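Long-range contacts in succinyl-CoA:3-ketoacid coenzyme A transferase subunit B (Helicobacter pylori, PDB 3RRL), which transfers coenzyme A from succinyl-CoA to a 3-oxo acid, giving a 3-oxoacyl-CoA and succinate: residues B[1-5]-B[137-141]; B[4-8]-B[184-188]; B[42-46]-B[62-66]; B[110-115]-B[154-158]; B[170-174]-B[194-199]. All coordinates share one frame; numbering follows the deposited sequence.

Interaction 1: residues B[1-5]-B[137-141]; sequences MREAI and VIMEH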
# COMPACT_ATOMS: atom_id res chain seq x y z
N MSE B 1 -16.62 35.75 -18.38
CA MSE B 1 -16.97 35.10 -17.12
C MSE B 1 -15.94 34.05 -16.74
O MSE B 1 -15.09 34.27 -15.87
CB MSE B 1 -18.36 34.46 -17.23
CG MSE B 1 -18.95 33.96 -15.91
SE MSE B 1 -20.09 35.29 -15.07
CE MSE B 1 -21.06 34.16 -13.82
N ARG B 2 -16.01 32.90 -17.39
CA ARG B 2 -15.05 31.84 -17.09
C ARG B 2 -13.64 32.23 -17.53
O ARG B 2 -12.67 31.92 -16.84
CB ARG B 2 -15.49 30.52 -17.72
CG ARG B 2 -16.78 29.99 -17.11
CD ARG B 2 -17.02 28.56 -17.53
NE ARG B 2 -18.29 28.05 -17.01
CZ ARG B 2 -18.75 26.82 -17.23
NH1 ARG B 2 -19.91 26.44 -16.72
NH2 ARG B 2 -18.04 25.97 -17.97
N GLU B 3 -13.54 32.93 -18.65
CA GLU B 3 -12.23 33.31 -19.17
C GLU B 3 -11.37 33.99 -18.09
O GLU B 3 -10.24 33.57 -17.84
CB GLU B 3 -12.37 34.21 -20.39
CG GLU B 3 -11.04 34.60 -21.00
CD GLU B 3 -11.18 35.35 -22.32
OE1 GLU B 3 -12.33 35.60 -22.76
OE2 GLU B 3 -10.13 35.70 -22.91
N ALA B 4 -11.90 35.03 -17.46
CA ALA B 4 -11.14 35.75 -16.44
C ALA B 4 -10.77 34.84 -15.27
O ALA B 4 -9.72 35.01 -14.64
CB ALA B 4 -11.91 36.98 -15.96
N ILE B 5 -11.63 33.87 -14.97
CA ILE B 5 -11.38 32.93 -13.90
C ILE B 5 -10.22 32.00 -14.26
O ILE B 5 -9.28 31.82 -13.49
CB ILE B 5 -12.62 32.06 -13.63
CG1 ILE B 5 -13.81 32.93 -13.21
CG2 ILE B 5 -12.31 31.01 -12.59
CD1 ILE B 5 -15.11 32.15 -13.03
N VAL B 137 -9.93 27.00 -5.13
CA VAL B 137 -11.26 26.83 -5.71
C VAL B 137 -11.50 27.93 -6.73
O VAL B 137 -11.25 29.11 -6.46
CB VAL B 137 -12.37 26.89 -4.64
CG1 VAL B 137 -13.75 26.93 -5.31
CG2 VAL B 137 -12.27 25.71 -3.70
N ILE B 138 -11.97 27.55 -7.91
CA ILE B 138 -12.32 28.52 -8.94
C ILE B 138 -13.78 28.33 -9.33
O ILE B 138 -14.22 27.22 -9.63
CB ILE B 138 -11.40 28.44 -10.17
CG1 ILE B 138 -11.67 27.17 -10.99
CG2 ILE B 138 -9.94 28.54 -9.74
CD1 ILE B 138 -10.91 27.11 -12.31
N MSE B 139 -14.53 29.42 -9.31
CA MSE B 139 -15.97 29.35 -9.28
C MSE B 139 -16.59 30.63 -9.81
O MSE B 139 -16.06 31.71 -9.59
CB MSE B 139 -16.37 29.18 -7.82
CG MSE B 139 -17.82 28.96 -7.56
SE MSE B 139 -17.96 28.73 -5.64
CE MSE B 139 -17.60 30.56 -5.08
N GLU B 140 -17.75 30.52 -10.46
CA GLU B 140 -18.52 31.71 -10.79
C GLU B 140 -19.06 32.28 -9.48
O GLU B 140 -19.51 31.54 -8.60
CB GLU B 140 -19.65 31.38 -11.77
CG GLU B 140 -19.17 31.26 -13.22
CD GLU B 140 -20.17 30.57 -14.12
OE1 GLU B 140 -21.23 31.17 -14.40
OE2 GLU B 140 -19.89 29.43 -14.54
N HIS B 141 -19.00 33.61 -9.35
CA HIS B 141 -19.25 34.28 -8.08
C HIS B 141 -20.71 34.19 -7.62
O HIS B 141 -20.99 34.08 -6.43
CB HIS B 141 -18.80 35.74 -8.14
CG HIS B 141 -18.57 36.36 -6.80
ND1 HIS B 141 -17.31 36.61 -6.29
CD2 HIS B 141 -19.44 36.79 -5.85
CE1 HIS B 141 -17.41 37.15 -5.09
NE2 HIS B 141 -18.70 37.27 -4.80

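Interaction 2: residues B[4-8]-B[184-188]; sequences AIIKR and VELQE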
# COMPACT_ATOMS: atom_id res chain seq x y z
N ALA B 4 -11.90 35.03 -17.46
CA ALA B 4 -11.14 35.75 -16.44
C ALA B 4 -10.77 34.84 -15.27
O ALA B 4 -9.72 35.01 -14.64
CB ALA B 4 -11.91 36.98 -15.96
N ILE B 5 -11.63 33.87 -14.97
CA ILE B 5 -11.38 32.93 -13.90
C ILE B 5 -10.22 32.00 -14.26
O ILE B 5 -9.28 31.82 -13.49
CB ILE B 5 -12.62 32.06 -13.63
CG1 ILE B 5 -13.81 32.93 -13.21
CG2 ILE B 5 -12.31 31.01 -12.59
CD1 ILE B 5 -15.11 32.15 -13.03
N ILE B 6 -10.32 31.41 -15.44
CA ILE B 6 -9.37 30.42 -15.90
C ILE B 6 -7.97 31.01 -16.05
O ILE B 6 -7.00 30.50 -15.48
CB ILE B 6 -9.84 29.79 -17.22
CG1 ILE B 6 -11.02 28.86 -16.95
CG2 ILE B 6 -8.70 29.04 -17.91
CD1 ILE B 6 -11.86 28.57 -18.18
N LYS B 7 -7.88 32.09 -16.80
CA LYS B 7 -6.61 32.78 -17.00
C LYS B 7 -5.95 33.25 -15.69
O LYS B 7 -4.73 33.25 -15.58
CB LYS B 7 -6.77 33.94 -17.99
CG LYS B 7 -7.02 33.43 -19.41
CD LYS B 7 -6.95 34.51 -20.47
CE LYS B 7 -7.15 33.91 -21.85
NZ LYS B 7 -7.15 34.93 -22.94
N ARG B 8 -6.76 33.63 -14.70
CA ARG B 8 -6.20 34.05 -13.41
C ARG B 8 -5.73 32.82 -12.64
O ARG B 8 -4.68 32.84 -12.00
CB ARG B 8 -7.21 34.86 -12.60
CG ARG B 8 -6.74 35.25 -11.21
CD ARG B 8 -5.41 36.00 -11.25
NE ARG B 8 -4.88 36.26 -9.90
CZ ARG B 8 -4.20 35.37 -9.19
NH1 ARG B 8 -3.77 35.68 -7.97
NH2 ARG B 8 -3.95 34.16 -9.68
N VAL B 184 -7.85 39.90 -1.72
CA VAL B 184 -6.54 40.40 -2.11
C VAL B 184 -6.43 40.90 -3.55
O VAL B 184 -5.40 41.46 -3.93
CB VAL B 184 -5.44 39.36 -1.84
CG1 VAL B 184 -5.44 38.99 -0.37
CG2 VAL B 184 -5.66 38.10 -2.69
N GLU B 185 -7.47 40.70 -4.35
CA GLU B 185 -7.42 41.15 -5.74
C GLU B 185 -8.81 41.39 -6.34
O GLU B 185 -9.75 40.62 -6.09
CB GLU B 185 -6.64 40.13 -6.57
CG GLU B 185 -6.16 40.63 -7.93
CD GLU B 185 -5.40 39.55 -8.71
OE1 GLU B 185 -4.66 38.76 -8.08
OE2 GLU B 185 -5.54 39.50 -9.95
N LEU B 186 -8.93 42.43 -7.15
CA LEU B 186 -10.13 42.66 -7.95
C LEU B 186 -9.82 42.24 -9.39
O LEU B 186 -8.75 42.54 -9.90
CB LEU B 186 -10.53 44.14 -7.93
CG LEU B 186 -11.06 44.76 -6.64
CD1 LEU B 186 -11.18 46.29 -6.77
CD2 LEU B 186 -12.40 44.14 -6.23
N GLN B 187 -10.76 41.54 -10.03
CA GLN B 187 -10.60 41.19 -11.44
C GLN B 187 -10.77 42.44 -12.30
O GLN B 187 -11.34 43.44 -11.85
CB GLN B 187 -11.60 40.11 -11.85
CG GLN B 187 -11.32 38.72 -11.26
CD GLN B 187 -10.41 37.88 -12.13
OE1 GLN B 187 -9.51 38.39 -12.78
NE2 GLN B 187 -10.66 36.57 -12.16
N GLU B 188 -10.26 42.38 -13.53
CA GLU B 188 -10.27 43.54 -14.43
C GLU B 188 -11.67 44.10 -14.66
O GLU B 188 -12.59 43.36 -15.03
CB GLU B 188 -9.62 43.18 -15.77
CG GLU B 188 -8.19 43.66 -15.91
CD GLU B 188 -8.10 45.17 -16.05
OE1 GLU B 188 -6.98 45.69 -16.25
OE2 GLU B 188 -9.15 45.84 -15.96

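Interaction 3: residues B[42-46]-B[62-66]; sequences SENGL and LINAG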
# COMPACT_ATOMS: atom_id res chain seq x y z
N SER B 42 -3.57 12.29 -12.49
CA SER B 42 -4.94 11.84 -12.67
C SER B 42 -5.20 10.83 -11.58
O SER B 42 -4.41 9.90 -11.38
CB SER B 42 -5.12 11.21 -14.06
OG SER B 42 -6.49 11.09 -14.40
N GLU B 43 -6.30 11.01 -10.85
CA GLU B 43 -6.53 10.25 -9.62
C GLU B 43 -6.79 8.76 -9.88
O GLU B 43 -6.78 7.94 -8.96
CB GLU B 43 -7.69 10.85 -8.83
CG GLU B 43 -9.02 10.74 -9.54
CD GLU B 43 -9.95 11.90 -9.22
OE1 GLU B 43 -9.48 12.87 -8.59
OE2 GLU B 43 -11.14 11.83 -9.60
N ASN B 44 -6.98 8.43 -11.15
CA ASN B 44 -7.28 7.07 -11.56
C ASN B 44 -6.01 6.26 -11.78
O ASN B 44 -6.04 5.14 -12.29
CB ASN B 44 -8.24 7.00 -12.75
CG ASN B 44 -7.77 7.81 -13.93
OD1 ASN B 44 -7.23 8.90 -13.79
ND2 ASN B 44 -7.99 7.28 -15.13
N GLY B 45 -4.88 6.82 -11.35
CA GLY B 45 -3.62 6.10 -11.41
C GLY B 45 -2.58 6.48 -12.43
O GLY B 45 -1.81 5.65 -12.89
N LEU B 46 -2.59 7.74 -12.85
CA LEU B 46 -1.53 8.22 -13.72
C LEU B 46 -0.86 9.48 -13.20
O LEU B 46 -1.52 10.38 -12.66
CB LEU B 46 -2.07 8.45 -15.12
CG LEU B 46 -1.29 9.45 -15.97
CD1 LEU B 46 0.04 8.84 -16.43
CD2 LEU B 46 -2.15 9.87 -17.15
N LEU B 62 -6.63 4.10 -21.56
CA LEU B 62 -5.98 5.31 -21.08
C LEU B 62 -6.93 6.52 -21.06
O LEU B 62 -7.23 7.10 -22.11
CB LEU B 62 -4.76 5.60 -21.94
CG LEU B 62 -3.92 6.83 -21.63
CD1 LEU B 62 -3.50 6.84 -20.17
CD2 LEU B 62 -2.71 6.87 -22.57
N ILE B 63 -7.35 6.92 -19.87
CA ILE B 63 -8.30 8.02 -19.72
C ILE B 63 -7.98 8.91 -18.53
O ILE B 63 -7.20 8.53 -17.66
CB ILE B 63 -9.74 7.50 -19.55
CG1 ILE B 63 -9.82 6.55 -18.35
CG2 ILE B 63 -10.22 6.81 -20.83
CD1 ILE B 63 -11.23 6.23 -17.91
N ASN B 64 -8.57 10.09 -18.51
CA ASN B 64 -8.42 10.97 -17.36
C ASN B 64 -9.59 10.73 -16.41
O ASN B 64 -10.44 9.88 -16.67
CB ASN B 64 -8.34 12.44 -17.79
CG ASN B 64 -9.59 12.92 -18.53
OD1 ASN B 64 -10.65 12.30 -18.46
ND2 ASN B 64 -9.45 14.03 -19.24
N ALA B 65 -9.64 11.49 -15.33
CA ALA B 65 -10.67 11.27 -14.32
C ALA B 65 -12.04 11.47 -14.92
O ALA B 65 -13.03 10.93 -14.42
CB ALA B 65 -10.47 12.22 -13.15
N GLY B 66 -12.10 12.25 -16.00
CA GLY B 66 -13.35 12.57 -16.65
C GLY B 66 -13.77 11.55 -17.70
O GLY B 66 -14.67 11.81 -18.49

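Interaction 4: residues B[110-115]-B[154-158]; sequences ANWMIP and CSLPL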
# COMPACT_ATOMS: atom_id res chain seq x y z
N ALA B 110 -18.36 23.41 -0.59
CA ALA B 110 -19.39 22.46 -0.96
C ALA B 110 -19.36 22.27 -2.46
O ALA B 110 -19.67 23.18 -3.20
CB ALA B 110 -20.74 22.95 -0.53
N ASN B 111 -18.96 21.09 -2.91
CA ASN B 111 -18.97 20.80 -4.34
C ASN B 111 -19.45 19.42 -4.80
O ASN B 111 -19.33 19.10 -5.96
CB ASN B 111 -17.63 21.15 -4.99
CG ASN B 111 -16.59 20.09 -4.82
OD1 ASN B 111 -16.71 19.21 -3.99
ND2 ASN B 111 -15.55 20.17 -5.61
N TRP B 112 -19.98 18.61 -3.90
CA TRP B 112 -20.40 17.28 -4.32
C TRP B 112 -21.89 16.97 -4.34
O TRP B 112 -22.32 16.04 -5.00
CB TRP B 112 -19.69 16.23 -3.50
CG TRP B 112 -20.10 16.17 -2.08
CD1 TRP B 112 -19.74 17.01 -1.11
CD2 TRP B 112 -20.96 15.21 -1.48
NE1 TRP B 112 -20.31 16.65 0.07
CE2 TRP B 112 -21.06 15.53 -0.13
CE3 TRP B 112 -21.64 14.09 -1.96
CZ2 TRP B 112 -21.82 14.79 0.75
CZ3 TRP B 112 -22.40 13.37 -1.09
CH2 TRP B 112 -22.49 13.72 0.25
N MSE B 113 -22.68 17.71 -3.58
CA MSE B 113 -24.08 17.38 -3.50
C MSE B 113 -25.07 18.54 -3.37
O MSE B 113 -24.85 19.48 -2.63
CB MSE B 113 -24.26 16.43 -2.31
CG MSE B 113 -25.66 16.28 -1.82
SE MSE B 113 -25.72 14.99 -0.40
CE MSE B 113 -26.30 13.46 -1.43
N ILE B 114 -26.18 18.43 -4.08
CA ILE B 114 -27.36 19.26 -3.86
C ILE B 114 -28.53 18.36 -3.49
O ILE B 114 -28.98 17.56 -4.32
CB ILE B 114 -27.72 20.07 -5.12
CG1 ILE B 114 -26.53 20.90 -5.59
CG2 ILE B 114 -28.92 20.97 -4.85
CD1 ILE B 114 -26.74 21.57 -6.94
N PRO B 115 -29.05 18.49 -2.26
CA PRO B 115 -30.08 17.59 -1.73
C PRO B 115 -31.25 17.39 -2.68
O PRO B 115 -31.79 18.36 -3.21
CB PRO B 115 -30.55 18.30 -0.47
CG PRO B 115 -29.37 19.09 -0.03
CD PRO B 115 -28.67 19.53 -1.28
N CYS B 154 -21.96 27.72 4.43
CA CYS B 154 -22.51 26.96 3.31
C CYS B 154 -23.92 26.47 3.66
O CYS B 154 -24.20 26.16 4.82
CB CYS B 154 -21.61 25.78 2.95
SG CYS B 154 -20.00 26.28 2.26
N SER B 155 -24.81 26.49 2.67
CA SER B 155 -26.11 25.84 2.82
C SER B 155 -26.10 24.40 2.30
O SER B 155 -26.97 23.60 2.66
CB SER B 155 -27.19 26.64 2.08
OG SER B 155 -26.97 26.66 0.68
N LEU B 156 -25.11 24.07 1.47
CA LEU B 156 -25.00 22.73 0.88
C LEU B 156 -24.06 21.82 1.67
O LEU B 156 -23.18 22.30 2.39
CB LEU B 156 -24.55 22.81 -0.58
CG LEU B 156 -25.41 23.68 -1.51
CD1 LEU B 156 -24.73 23.83 -2.86
CD2 LEU B 156 -26.82 23.12 -1.66
N PRO B 157 -24.24 20.49 1.53
CA PRO B 157 -23.36 19.55 2.23
C PRO B 157 -21.89 19.85 1.93
O PRO B 157 -21.54 20.07 0.76
CB PRO B 157 -23.76 18.19 1.65
CG PRO B 157 -25.20 18.39 1.24
CD PRO B 157 -25.27 19.80 0.73
N LEU B 158 -21.06 19.86 2.96
CA LEU B 158 -19.65 20.20 2.82
C LEU B 158 -18.80 19.14 2.13
O LEU B 158 -18.93 17.94 2.40
CB LEU B 158 -19.03 20.51 4.17
CG LEU B 158 -19.49 21.79 4.86
CD1 LEU B 158 -18.41 22.21 5.85
CD2 LEU B 158 -19.74 22.88 3.83

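Interaction 5: residues B[170-174]-B[194-199]; sequences DLAVF and QVKEKT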
# COMPACT_ATOMS: atom_id res chain seq x y z
N ASP B 170 -15.01 35.29 -10.96
CA ASP B 170 -15.02 36.27 -12.05
C ASP B 170 -14.95 37.71 -11.53
O ASP B 170 -14.70 38.65 -12.29
CB ASP B 170 -16.27 36.08 -12.92
CG ASP B 170 -17.54 35.91 -12.09
OD1 ASP B 170 -17.55 35.02 -11.22
OD2 ASP B 170 -18.50 36.68 -12.29
N LEU B 171 -15.17 37.86 -10.23
CA LEU B 171 -15.13 39.17 -9.58
C LEU B 171 -13.80 39.42 -8.89
O LEU B 171 -13.15 40.44 -9.13
CB LEU B 171 -16.29 39.35 -8.59
CG LEU B 171 -17.70 39.24 -9.16
CD1 LEU B 171 -18.74 39.61 -8.10
CD2 LEU B 171 -17.84 40.12 -10.39
N ALA B 172 -13.42 38.51 -8.01
CA ALA B 172 -12.27 38.71 -7.16
C ALA B 172 -11.46 37.49 -6.76
O ALA B 172 -11.85 36.36 -6.97
CB ALA B 172 -12.71 39.43 -5.92
N VAL B 173 -10.30 37.77 -6.19
CA VAL B 173 -9.44 36.75 -5.63
C VAL B 173 -9.41 36.94 -4.11
O VAL B 173 -9.18 38.03 -3.62
CB VAL B 173 -8.03 36.84 -6.18
CG1 VAL B 173 -7.18 35.75 -5.59
CG2 VAL B 173 -8.04 36.76 -7.66
N PHE B 174 -9.65 35.86 -3.38
CA PHE B 174 -9.67 35.88 -1.94
C PHE B 174 -8.68 34.87 -1.41
O PHE B 174 -8.42 33.86 -2.03
CB PHE B 174 -11.04 35.47 -1.41
CG PHE B 174 -12.15 36.37 -1.81
CD1 PHE B 174 -12.56 37.40 -0.99
CD2 PHE B 174 -12.82 36.16 -3.00
CE1 PHE B 174 -13.59 38.21 -1.36
CE2 PHE B 174 -13.86 36.97 -3.36
CZ PHE B 174 -14.24 37.99 -2.54
N GLN B 194 -18.81 46.43 -6.15
CA GLN B 194 -19.47 45.31 -6.82
C GLN B 194 -19.23 44.01 -6.05
O GLN B 194 -20.12 43.17 -5.94
CB GLN B 194 -18.96 45.16 -8.26
CG GLN B 194 -19.82 45.88 -9.29
CD GLN B 194 -19.00 46.45 -10.44
OE1 GLN B 194 -17.86 46.05 -10.69
NE2 GLN B 194 -19.59 47.42 -11.16
N VAL B 195 -18.03 43.86 -5.51
CA VAL B 195 -17.68 42.67 -4.74
C VAL B 195 -18.41 42.64 -3.39
O VAL B 195 -19.00 41.63 -3.02
CB VAL B 195 -16.16 42.56 -4.52
CG1 VAL B 195 -15.83 41.33 -3.69
CG2 VAL B 195 -15.44 42.50 -5.85
N LYS B 196 -18.38 43.75 -2.67
CA LYS B 196 -19.09 43.84 -1.40
C LYS B 196 -20.56 43.50 -1.62
O LYS B 196 -21.15 42.74 -0.86
CB LYS B 196 -18.99 45.24 -0.81
CG LYS B 196 -17.60 45.66 -0.39
CD LYS B 196 -17.66 47.08 0.16
CE LYS B 196 -16.31 47.54 0.70
NZ LYS B 196 -16.37 49.00 1.04
N GLU B 197 -21.12 44.10 -2.66
CA GLU B 197 -22.53 43.92 -2.99
C GLU B 197 -22.86 42.47 -3.29
O GLU B 197 -23.91 41.96 -2.89
CB GLU B 197 -22.86 44.80 -4.20
CG GLU B 197 -24.29 44.68 -4.69
CD GLU B 197 -24.55 45.56 -5.90
OE1 GLU B 197 -23.65 45.65 -6.77
OE2 GLU B 197 -25.64 46.17 -5.99
N LYS B 198 -21.97 41.79 -4.01
CA LYS B 198 -22.24 40.43 -4.45
C LYS B 198 -21.72 39.34 -3.51
O LYS B 198 -21.77 38.16 -3.83
CB LYS B 198 -21.75 40.20 -5.88
CG LYS B 198 -22.55 40.97 -6.92
CD LYS B 198 -22.27 40.45 -8.32
CE LYS B 198 -23.11 41.17 -9.36
NZ LYS B 198 -22.99 40.53 -10.70
N THR B 199 -21.21 39.74 -2.35
CA THR B 199 -20.65 38.79 -1.40
C THR B 199 -21.37 38.81 -0.06
O THR B 199 -21.48 39.86 0.57
CB THR B 199 -19.16 39.07 -1.17
OG1 THR B 199 -18.47 39.04 -2.42
CG2 THR B 199 -18.56 38.03 -0.23

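Interaction 1: residues B[1-5]-B[137-141]
M1, R2 and I5 meet residues 138-140, at and just after strand 134-138. M1 is a selenomethionine just before helix 2-10. Its chain bends at chi2 (94°) and lies across E140 at about a right angle. CE of M1 sits 3.5 Å from CG of E140 and also 3.1 Å from the carboxylate oxygen OE1 of E140. The end of M1 thus packs on both the stem and the head of the glutamate. D170 is also beside M1.

R2 follows with an extended chain from CG to NE. Its NE donates to OE2 of E140 at 3.3 Å, with an N-H...O angle of 157°. The oxygen lies near the guanidinium plane. The donor, however, comes from above the carboxylate plane, and the two planes are 54° apart. This is a one-nitrogen salt bridge, with R2 exposed.

I5, one turn on, is buried. Its two branches divide the work. CG2 of I5 touches CB of I138 at 3.6 Å. CD1 of I5 reaches the backbone beyond it, 3.6 Å from O of M139. The charged pair thus borders an apolar patch. Strand 134-138 pairs with 166-168 in the large sheet. The contact is helix-on-sheet packing in an alpha/beta CoA-transferase fold, with the N-terminal helix laid against a central strand end.

Interaction 2: residues B[4-8]-B[184-188]
R8 and E185 form the main link between helix 2-10 and the end of strand 180-186. R8 can be followed outward from the helix. Its CB lies 3.9 Å from NE2 of Q187, so the base of the chain packs beside that amide. CG leaves anti to the backbone N (chi1 176°), and the chain then bends at chi2 (55°). CD of R8 passes 3.7 Å from OE2 of E185. NE of R8 donates to OE1 of E185 at 3.1 Å and makes a weaker bond to OE2 of the same residue. At the tip, NH1 of R8 reaches OE1 of E185 at 3.2 Å. The grip is side-on: NE and NH1 both hold OE1, from the same face of the carboxylate and on its syn side. The two flat groups are 24° apart, and OE1 lies near the guanidinium plane. NH2 has its own partner in E12, so the guanidinium has two carboxylate partners, which probably limits its rotation.

The second link is lighter. NE2 of Q187 is held mainly by O of T169, in the turn before strand 172-177. It gives a weak second bond to the backbone O of A4, 3.1 Å away. CB of A4 lies 4.0 Å from NE2 of Q187.

The first helix is thus fastened to the sheet by a salt bridge at a distortion of the strand. V184 and E185 both face V173, which makes a classic beta bulge in the antiparallel pair of strands 172-177 and 180-186.

Interaction 3: residues B[42-46]-B[62-66]
N44 points its amide across at the backbone of I63. Its ND2 donates to O of I63 at 2.9 Å with a nearly straight N-H...O angle of 173°. The oxygen lies in the amide plane of N44, while the donor stands above the carbonyl plane of I63. The aliphatic CG1 of I63 lies 3.8 Å from ND2 of N44.

S42 has its OG anti to the backbone N (chi1 -164°). This carries OG of S42 over the 64-65 backbone, 3.5 Å from CA of N64.

E43 is the predicted active-site residue. Its CG stands between the backbone N and the carbonyl carbon (chi1 66°). The chain then bends at chi2 and brings OE2 of E43 to within 3.6 Å of CB of A65. L46 and L62 meet more loosely: CD2 of L46 is 4.5 Å from CD1 of L62.

G45 and L46 both face S42 in a G1 beta bulge at the turn linking antiparallel strands 39-42 and 46-49. The 62-66 loop lies against this turn. Strands 72-73 and 76-78 flank the leucines, and another protein chain packs on E43, N44, L46 and I63.

Interaction 4: residues B[110-115]-B[154-158]
The indole of W112 meets L158 at its edge and carries CB of M113 on one face, off centre toward the rim. NE1 of W112 donates to O of L158 at 3.0 Å, with an N-H...O angle of 149°. The oxygen is tilted slightly from the ring plane, and the donor stands above the carbonyl plane. The side chains of W112 and P157 cross at about a right angle, with CB of P157 4.0 Å from CZ2 of W112. With chi1 at 69°, W112 CG stands between the backbone N and the carbonyl carbon, which brings the indole edge to the 154-158 loop.

P157 is wedged among several groups. Its CG touches CG of M113, a selenomethionine, at 3.7 Å. CD of P157 lies 4.0 Å from CD of P115, the two rings reaching toward each other. CB of L156 packs on CB of A110, 3.8 Å away. CB of A110 also lies 3.3 Å from O of P157.

The contact joins strand 109-114 of the small sheet to the loop after strand 150-151. E102 binds S155 and the backbone N of L156, which ties the loop to strand 102-104 as well. Chemically, the join is mostly apolar. One hydrogen bond, off the carbonyl lone pairs, helps to place the indole and gives its N-H a partner.

Interaction 5: residues B[170-174]-B[194-199]
V195 is the main residue with which helix 192-198 packs on L171, A172 and F174. Before it, Q194 adds little: O of Q194 lies 4.4 Å from CD1 of L171.

V195 then spreads its two methyls over different partners. CG1 of V195 is anti to the backbone N (chi1 179°) and meets CZ of F174 at 3.9 Å. CG2 of V195 faces CB of A172 at 4.1 Å and CB of L171 at 4.3 Å. F174 and V195 come from opposite directions, and the methyl lies oblique to the ring.

K198, one turn on, runs extended beyond CG and crosses L171 at about a right angle. CD of K198 touches CD1 of L171 at 3.6 Å, so the aliphatic part of the exposed lysine covers the leucine.

T199 closes the segment. Its OG1 donates to the backbone O of V195 at 2.7 Å. H141 NE2 also bonds to this OG1, so the hydroxyl has two polar partners. CZ of F174 is 4.4 Å from OG1 of T199.

L183 and M181 of strand 180-186 border A172 and F174, and L186 touches V195. Through V195 and the aliphatic part of K198, set against L171, A172 and F174, the last helix of the chain covers the antiparallel pair 172-177 and 180-186.

Overall arrangement
Interactions 1, 2 and 5 cluster on one side of the chain's centre, and all reach the large sheet. Interactions 1 and 2 share A4 and I5 of helix 2-10, with centres about 8 Å apart. Interaction 5 touches both. H141 N probably hydrogen-bonds to D170 OD1 at 2.7 Å, and Q187 N probably does so to L171 O at 2.8 Å. Together they join the first and last helices to the sheet. Interaction 3 holds the predicted active-site residue E43 and lies across the chain's centre, its centre about 34 Å from that of interaction 5. Interaction 4 belongs to the small sheet. Its W112 side chain is about 11 Å from that of E43, and the nearest atoms of interactions 3 and 4 are about 10 Å apart.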